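Local atomic coordinates of glycosyl hydrolase (Aspergillus fumigatus, PDB entry 2X8R), a protein that probably cleaves bacterial peptidoglycan as a lysozyme of glycoside hydrolase family 25, hydrolysing the beta-1,4 linkages of its glycan strands. Residues Gln5-Ser10 with Lys14-Glu19; Gln27-Lys32 with Thr49-Ala54. One frame throughout, in Å; residues are numbered along the deposited sequence. Where two conformers were deposited one is given.

Interaction 1: Gln5-Ser10 with Lys14-Glu19; sequences QGFDIS and KSVNFE
One methyl group serves two aromatic rings where Val-16 meets Phe-7: its CG1 lies at the edge of the Phe-7 ring, near the ring plane and 3.8 Å from Phe-7 CE1, and at the same time sits above the centre of the Phe-18 ring, 3.5 Å from that plane, in a CH-pi arrangement within its own segment. The two rings also touch directly, Phe-7 CZ standing 4.0 Å from Phe-18 CD1, with the side chains crossing at about a right angle. Phe-7 reaches this position because its CG is tucked between the backbone N and the carbonyl carbon (chi1 67°). Ile-9 closes the group from the same side of the strand. Its CD1 comes in at the edge of the Phe-18 ring, 3.6 Å from Phe-18 CZ, and packs against Val-16 CG2 at 4.0 Å. An extended chain (chi2 172°) carries that methyl away from the backbone. No hydrogen bond links the two segments, and the cohesion is purely apolar. Asn-17 takes the N-cap position of helix 18-23, so Phe-18 enters the core just as the helix begins. His-47 and Ala-51 of helix 44-53 add to the packing around Phe-18. This is the way a first strand and its following helix fit together in a beta-alpha-beta unit, here strand 3-9, helix 18-23 and strand 26-35 of a TIM-barrel-like fold.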
ATOM      1  N   GLN A   5       0.271 -10.297 -11.602  1.00  7.59           N
ATOM      2  CA  GLN A   5       1.197  -9.156 -11.714  1.00  8.28           C
ATOM      3  C   GLN A   5       0.430  -7.864 -11.482  1.00  6.46           C
ATOM      4  O   GLN A   5      -0.713  -7.685 -11.937  1.00  6.29           O
ATOM      5  CB  GLN A   5       1.833  -9.115 -13.116  1.00  8.49           C
ATOM      6  CG  GLN A   5       2.794  -7.921 -13.390  1.00  9.95           C
ATOM      7  CD  GLN A   5       4.110  -8.031 -12.623  1.00 11.58           C
ATOM      8  OE1 GLN A   5       4.516  -7.095 -11.923  1.00 12.23           O
ATOM      9  NE2 GLN A   5       4.785  -9.177 -12.745  1.00 10.16           N
ATOM     10  N   GLY A   6       1.073  -6.951 -10.779  1.00  6.21           N
ATOM     11  CA  GLY A   6       0.574  -5.595 -10.660  1.00  6.20           C
ATOM     12  C   GLY A   6       1.764  -4.671 -10.486  1.00  6.60           C
ATOM     13  O   GLY A   6       2.931  -5.063 -10.748  1.00  7.30           O
ATOM     14  N   PHE A   7       1.472  -3.453 -10.056  1.00  6.67           N
ATOM     15  CA  PHE A   7       2.536  -2.439  -9.886  1.00  6.88           C
ATOM     16  C   PHE A   7       2.076  -1.296  -9.024  1.00  6.94           C
ATOM     17  O   PHE A   7       0.917  -1.260  -8.648  1.00  7.73           O
ATOM     18  CB  PHE A   7       3.148  -2.000 -11.238  1.00  6.92           C
ATOM     19  CG  PHE A   7       2.226  -1.223 -12.201  1.00  6.77           C
ATOM     20  CD1 PHE A   7       2.675  -0.015 -12.735  1.00  6.88           C
ATOM     21  CD2 PHE A   7       1.016  -1.741 -12.654  1.00  6.77           C
ATOM     22  CE1 PHE A   7       1.915   0.709 -13.652  1.00  7.33           C
ATOM     23  CE2 PHE A   7       0.217  -1.044 -13.606  1.00  6.66           C
ATOM     24  CZ  PHE A   7       0.672   0.176 -14.127  1.00  7.42           C
ATOM     25  N   ASP A   8       3.003  -0.419  -8.650  1.00  7.32           N
ATOM     26  CA  ASP A   8       2.611   0.778  -7.901  1.00  7.45           C
ATOM     27  C   ASP A   8       3.396   1.971  -8.416  1.00  6.80           C
ATOM     28  O   ASP A   8       4.566   1.845  -8.819  1.00  6.94           O
ATOM     29  CB  ASP A   8       2.767   0.581  -6.388  1.00  8.01           C
ATOM     30  CG  ASP A   8       4.189   0.293  -6.006  1.00  8.33           C
ATOM     31  OD1 ASP A   8       4.966   1.267  -5.802  1.00  9.98           O
ATOM     32  OD2 ASP A   8       4.525  -0.887  -5.902  1.00  8.88           O
ATOM     33  N   ILE A   9       2.747   3.130  -8.372  1.00  7.20           N
ATOM     34  CA  ILE A   9       3.211   4.329  -9.046  1.00  6.66           C
ATOM     35  C   ILE A   9       2.863   5.547  -8.200  1.00  6.83           C
ATOM     36  O   ILE A   9       2.089   5.449  -7.266  1.00  6.98           O
ATOM     37  CB  ILE A   9       2.592   4.480 -10.458  1.00  6.45           C
ATOM     38  CG1 ILE A   9       1.046   4.424 -10.390  1.00  6.47           C
ATOM     39  CG2 ILE A   9       3.167   3.390 -11.405  1.00  7.03           C
ATOM     40  CD1 ILE A   9       0.344   4.757 -11.743  1.00  6.71           C
ATOM     41  N   SER A  10       3.465   6.674  -8.556  1.00  7.66           N
ATOM     42  CA  SER A  10       3.294   7.957  -7.845  1.00  7.99           C
ATOM     43  C   SER A  10       3.622   9.108  -8.820  1.00  8.35           C
ATOM     44  O   SER A  10       3.842   8.883 -10.042  1.00  8.14           O
ATOM     45  CB  SER A  10       4.229   8.015  -6.643  1.00  7.91           C
ATOM     46  OG  SER A  10       5.631   8.149  -7.041  1.00  8.92           O
ATOM     47  N   LYS A  14       5.371  10.554 -14.402  1.00 12.78           N
ATOM     48  CA  LYS A  14       4.534  11.638 -14.925  1.00 13.98           C
ATOM     49  C   LYS A  14       3.434  11.148 -15.834  1.00 14.68           C
ATOM     50  O   LYS A  14       2.419  11.828 -16.013  1.00 16.27           O
ATOM     51  CB  LYS A  14       5.344  12.614 -15.775  1.00 15.70           C
ATOM     52  CG  LYS A  14       6.091  13.636 -15.063  1.00 17.83           C
ATOM     53  CD  LYS A  14       7.032  14.331 -16.092  1.00 18.77           C
ATOM     54  CE  LYS A  14       8.153  15.064 -15.432  1.00 20.85           C
ATOM     55  NZ  LYS A  14       9.254  15.390 -16.446  1.00 20.18           N
ATOM     56  N   SER A  15       3.678   9.996 -16.449  1.00 13.08           N
ATOM     57  CA  SER A  15       2.808   9.374 -17.459  1.00 13.78           C
ATOM     58  C   SER A  15       2.997   7.861 -17.371  1.00 13.66           C
ATOM     59  O   SER A  15       4.132   7.366 -17.307  1.00 14.53           O
ATOM     60  CB  SER A  15       3.195   9.874 -18.871  1.00 12.94           C
ATOM     61  OG  SER A  15       2.491   9.201 -19.890  1.00 13.64           O
ATOM     62  N   VAL A  16       1.882   7.138 -17.366  1.00 12.31           N
ATOM     63  CA  VAL A  16       1.905   5.693 -17.399  1.00 11.60           C
ATOM     64  C   VAL A  16       1.013   5.138 -18.501  1.00 12.15           C
ATOM     65  O   VAL A  16      -0.105   5.592 -18.693  1.00 12.34           O
ATOM     66  CB  VAL A  16       1.515   5.095 -16.002  1.00 10.15           C
ATOM     67  CG1 VAL A  16       1.192   3.528 -16.107  1.00 10.35           C
ATOM     68  CG2 VAL A  16       2.624   5.421 -14.999  1.00 13.24           C
ATOM     69  N   ASN A  17       1.534   4.180 -19.265  1.00 13.64           N
ATOM     70  CA  ASN A  17       0.720   3.544 -20.294  1.00 13.83           C
ATOM     71  C   ASN A  17       0.018   2.357 -19.654  1.00 13.25           C
ATOM     72  O   ASN A  17       0.520   1.240 -19.677  1.00 11.70           O
ATOM     73  CB  ASN A  17       1.596   3.067 -21.445  1.00 16.70           C
ATOM     74  CG  ASN A  17       0.803   2.797 -22.693  1.00 19.88           C
ATOM     75  OD1 ASN A  17       1.236   3.170 -23.790  1.00 31.97           O
ATOM     76  ND2 ASN A  17      -0.369   2.218 -22.548  1.00 14.55           N
ATOM     77  N   PHE A  18      -1.138   2.600 -19.049  1.00 11.16           N
ATOM     78  CA  PHE A  18      -1.875   1.515 -18.410  1.00 10.74           C
ATOM     79  C   PHE A  18      -2.332   0.418 -19.382  1.00 11.30           C
ATOM     80  O   PHE A  18      -2.367  -0.748 -19.013  1.00 13.23           O
ATOM     81  CB  PHE A  18      -3.083   2.126 -17.697  1.00  9.71           C
ATOM     82  CG  PHE A  18      -2.703   3.035 -16.585  1.00  9.12           C
ATOM     83  CD1 PHE A  18      -2.326   2.508 -15.345  1.00  9.24           C
ATOM     84  CD2 PHE A  18      -2.708   4.437 -16.754  1.00  9.75           C
ATOM     85  CE1 PHE A  18      -1.968   3.353 -14.299  1.00  8.83           C
ATOM     86  CE2 PHE A  18      -2.330   5.299 -15.698  1.00  8.15           C
ATOM     87  CZ  PHE A  18      -1.964   4.742 -14.476  1.00  8.65           C
ATOM     88  N   GLU A  19      -2.671   0.791 -20.611  1.00 13.02           N
ATOM     89  CA  GLU A  19      -3.124  -0.168 -21.622  1.00 14.27           C
ATOM     90  C   GLU A  19      -1.984  -1.149 -21.875  1.00 13.65           C
ATOM     91  O   GLU A  19      -2.215  -2.361 -21.918  1.00 13.54           O
ATOM     92  CB  GLU A  19      -3.466   0.560 -22.935  1.00 19.06           C
ATOM     93  CG  GLU A  19      -4.814   0.246 -23.486  1.00 31.03           C
ATOM     94  CD  GLU A  19      -5.891   0.785 -22.599  1.00 34.90           C
ATOM     95  OE1 GLU A  19      -5.578   1.716 -21.827  1.00 47.20           O
ATOM     96  OE2 GLU A  19      -7.040   0.301 -22.647  1.00 33.81           O
TER

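Interaction 2: Gln27-Lys32 with Thr49-Ala54; sequences QFVMIK and TGATKA
In the beta-alpha layer of this TIM-barrel-like fold, strand 26-35 meets helix 44-53 through very little: Val-29, Ile-31 and Ala-51. Val-29 CG1 touches Ala-51 CB at 3.7 Å, methyl against methyl. The valine turns this branch to the helix with CG1 lodged between its backbone N and carbonyl carbon (chi1 61°). Two residues further along the strand, on the same side, Ile-31 approaches the same alanine methyl more loosely, with CD1 at 4.2 Å from Ala-51 CB. A single CB thus receives both strand side chains, and its small size allows the backbones to come near, the CA atoms of Val-29 and Ala-51 being 7.5 Å apart. All three residues are buried, yet only 81 Å² is shared between the segments, and neither hydrogen bond nor charge pair joins them. The helix turn is held by its own bonds, such as Lys-53 N to Thr-49 O at 3.0 Å, while Thr-52 OG1 bonds to both Tyr-48 O and Arg-58 NE. Beyond the helix the chain returns as strand 57-63, parallel to strand 26-35 and hydrogen-bonded to Val-29. The outcome is a beta-alpha-beta crossover with the short strand 39-40 inserted before its helix, part of the TIM-barrel-like fold of family 25.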
ATOM      1  N   GLN A  27      -2.608  -6.500 -13.676  1.00  9.12           N
ATOM      2  CA  GLN A  27      -4.054  -6.528 -13.440  1.00  9.34           C
ATOM      3  C   GLN A  27      -4.474  -5.550 -12.386  1.00  8.25           C
ATOM      4  O   GLN A  27      -5.673  -5.300 -12.214  1.00  7.86           O
ATOM      5  CB  GLN A  27      -4.495  -7.937 -13.054  1.00  9.91           C
ATOM      6  CG  GLN A  27      -4.123  -9.005 -14.085  1.00 12.31           C
ATOM      7  CD  GLN A  27      -4.879  -8.853 -15.380  1.00 17.24           C
ATOM      8  OE1 GLN A  27      -4.400  -9.282 -16.443  1.00 24.69           O
ATOM      9  NE2 GLN A  27      -6.042  -8.244 -15.322  1.00 13.37           N
ATOM     10  N   PHE A  28      -3.498  -5.030 -11.651  1.00  7.23           N
ATOM     11  CA  PHE A  28      -3.825  -4.077 -10.596  1.00  6.63           C
ATOM     12  C   PHE A  28      -2.714  -3.093 -10.400  1.00  6.54           C
ATOM     13  O   PHE A  28      -1.540  -3.352 -10.719  1.00  5.69           O
ATOM     14  CB  PHE A  28      -4.090  -4.790  -9.242  1.00  6.49           C
ATOM     15  CG  PHE A  28      -2.856  -5.464  -8.630  1.00  6.81           C
ATOM     16  CD1 PHE A  28      -2.093  -4.793  -7.664  1.00  6.58           C
ATOM     17  CD2 PHE A  28      -2.500  -6.767  -8.984  1.00  6.61           C
ATOM     18  CE1 PHE A  28      -0.970  -5.422  -7.090  1.00  7.07           C
ATOM     19  CE2 PHE A  28      -1.374  -7.406  -8.430  1.00  6.86           C
ATOM     20  CZ  PHE A  28      -0.608  -6.719  -7.467  1.00  6.74           C
ATOM     21  N   VAL A  29      -3.081  -1.972  -9.820  1.00  6.35           N
ATOM     22  CA  VAL A  29      -2.072  -0.939  -9.521  1.00  6.86           C
ATOM     23  C   VAL A  29      -2.463  -0.144  -8.269  1.00  7.15           C
ATOM     24  O   VAL A  29      -3.633   0.205  -8.090  1.00  7.89           O
ATOM     25  CB  VAL A  29      -1.925   0.028 -10.737  1.00  6.48           C
ATOM     26  CG1 VAL A  29      -3.243   0.744 -11.058  1.00  6.54           C
ATOM     27  CG2 VAL A  29      -0.783   1.029 -10.549  1.00  6.25           C
ATOM     28  N   MET A  30      -1.462   0.130  -7.429  0.50  6.54           N
ATOM     29  CA  MET A  30      -1.617   1.012  -6.268  0.50  6.19           C
ATOM     30  C   MET A  30      -0.980   2.339  -6.606  0.50  6.08           C
ATOM     31  O   MET A  30       0.087   2.387  -7.227  0.50  6.01           O
ATOM     32  CB  MET A  30      -0.969   0.416  -5.017  0.50  6.15           C
ATOM     33  CG  MET A  30      -1.675  -0.826  -4.511  0.50  6.21           C
ATOM     34  SD  MET A  30      -1.023  -2.356  -5.142  0.50  5.82           S
ATOM     35  CE  MET A  30       0.567  -2.385  -4.308  0.50  6.16           C
ATOM     36  N   ILE A  31      -1.665   3.415  -6.243  1.00  6.05           N
ATOM     37  CA  ILE A  31      -1.310   4.762  -6.763  1.00  5.53           C
ATOM     38  C   ILE A  31      -1.181   5.740  -5.616  1.00  6.01           C
ATOM     39  O   ILE A  31      -2.117   5.868  -4.846  1.00  6.76           O
ATOM     40  CB  ILE A  31      -2.384   5.305  -7.756  1.00  5.35           C
ATOM     41  CG1 ILE A  31      -2.582   4.309  -8.923  1.00  4.92           C
ATOM     42  CG2 ILE A  31      -1.932   6.707  -8.282  1.00  4.58           C
ATOM     43  CD1 ILE A  31      -3.916   4.570  -9.689  1.00  5.51           C
ATOM     44  N   LYS A  32      -0.056   6.438  -5.513  1.00  6.08           N
ATOM     45  CA  LYS A  32       0.124   7.343  -4.364  1.00  6.29           C
ATOM     46  C   LYS A  32      -0.895   8.442  -4.404  1.00  6.18           C
ATOM     47  O   LYS A  32      -0.984   9.162  -5.418  1.00  7.65           O
ATOM     48  CB  LYS A  32       1.498   7.995  -4.381  1.00  6.74           C
ATOM     49  CG  LYS A  32       1.731   8.769  -3.098  1.00  6.71           C
ATOM     50  CD  LYS A  32       3.181   9.262  -2.986  1.00  7.37           C
ATOM     51  CE  LYS A  32       3.318  10.187  -1.790  1.00  6.98           C
ATOM     52  NZ  LYS A  32       4.675  10.881  -1.772  1.00  7.36           N
ATOM     53  N   THR A  49      -7.556   7.743 -13.075  1.00  9.83           N
ATOM     54  CA  THR A  49      -8.452   7.711 -14.233  1.00 10.21           C
ATOM     55  C   THR A  49      -7.890   6.834 -15.325  1.00  9.99           C
ATOM     56  O   THR A  49      -8.635   6.038 -15.937  1.00 10.67           O
ATOM     57  CB  THR A  49      -8.659   9.130 -14.752  1.00 10.98           C
ATOM     58  OG1 THR A  49      -9.183   9.934 -13.683  1.00 12.81           O
ATOM     59  CG2 THR A  49      -9.637   9.150 -15.924  1.00 12.32           C
ATOM     60  N   GLY A  50      -6.592   6.989 -15.589  1.00  9.85           N
ATOM     61  CA  GLY A  50      -5.942   6.161 -16.623  1.00 10.17           C
ATOM     62  C   GLY A  50      -6.091   4.674 -16.303  1.00  9.80           C
ATOM     63  O   GLY A  50      -6.424   3.856 -17.186  1.00  9.77           O
ATOM     64  N   ALA A  51      -5.874   4.313 -15.034  1.00  9.22           N
ATOM     65  CA  ALA A  51      -5.995   2.924 -14.632  1.00  9.08           C
ATOM     66  C   ALA A  51      -7.430   2.420 -14.800  1.00  9.39           C
ATOM     67  O   ALA A  51      -7.647   1.304 -15.223  1.00  8.47           O
ATOM     68  CB  ALA A  51      -5.517   2.733 -13.168  1.00  9.48           C
ATOM     69  N   THR A  52      -8.403   3.270 -14.506  1.00  9.64           N
ATOM     70  CA  THR A  52      -9.796   2.862 -14.568  1.00 10.48           C
ATOM     71  C   THR A  52     -10.172   2.550 -16.021  1.00 11.13           C
ATOM     72  O   THR A  52     -10.790   1.533 -16.302  1.00 11.48           O
ATOM     73  CB  THR A  52     -10.699   3.939 -14.041  1.00 10.90           C
ATOM     74  OG1 THR A  52     -10.321   4.251 -12.713  1.00 11.95           O
ATOM     75  CG2 THR A  52     -12.175   3.470 -13.995  1.00 11.46           C
ATOM     76  N   LYS A  53      -9.755   3.425 -16.922  1.00 12.59           N
ATOM     77  CA  LYS A  53     -10.152   3.322 -18.319  1.00 13.68           C
ATOM     78  C   LYS A  53      -9.523   2.081 -18.937  1.00 14.32           C
ATOM     79  O   LYS A  53     -10.110   1.444 -19.812  1.00 15.01           O
ATOM     80  CB  LYS A  53      -9.724   4.576 -19.075  1.00 16.15           C
ATOM     81  CG  LYS A  53     -10.655   5.774 -18.844  1.00 19.88           C
ATOM     82  CD  LYS A  53     -10.196   6.930 -19.694  1.00 22.63           C
ATOM     83  CE  LYS A  53     -10.888   6.944 -21.033  1.00 26.04           C
ATOM     84  NZ  LYS A  53     -10.462   8.140 -21.840  1.00 30.12           N
ATOM     85  N   ALA A  54      -8.322   1.743 -18.491  1.00 10.99           N
ATOM     86  CA  ALA A  54      -7.603   0.552 -18.967  1.00 12.67           C
ATOM     87  C   ALA A  54      -8.127  -0.782 -18.425  1.00 12.93           C
ATOM     88  O   ALA A  54      -7.655  -1.862 -18.848  1.00 15.67           O
ATOM     89  CB  ALA A  54      -6.068   0.700 -18.686  1.00 11.22           C
TER

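Interaction 1 and interaction 2 are consecutive steps of one barrel wall, their centres 7 Å apart. Strands 3-9 and 26-35 run parallel as neighbours, probably bonded from Gln-5 O to Gln-27 N at 2.8 Å and from Ile-9 O to Lys-32 N at 2.9 Å. Outside the sheet, Phe-18 of interaction 1 meets Ala-51 of interaction 2, with 3.8 Å between Phe-18 CE1 and Ala-51 CB, on the opposite side of the ring plane from Val-16 CG1. Val-29 also touches Phe-7 and Ile-9, merging both contacts into one hydrophobic layer. Asp-8, alternating with these residues, instead approaches Asp-193 and Asp-195, an acidic group consistent with the catalytic side of the barrel.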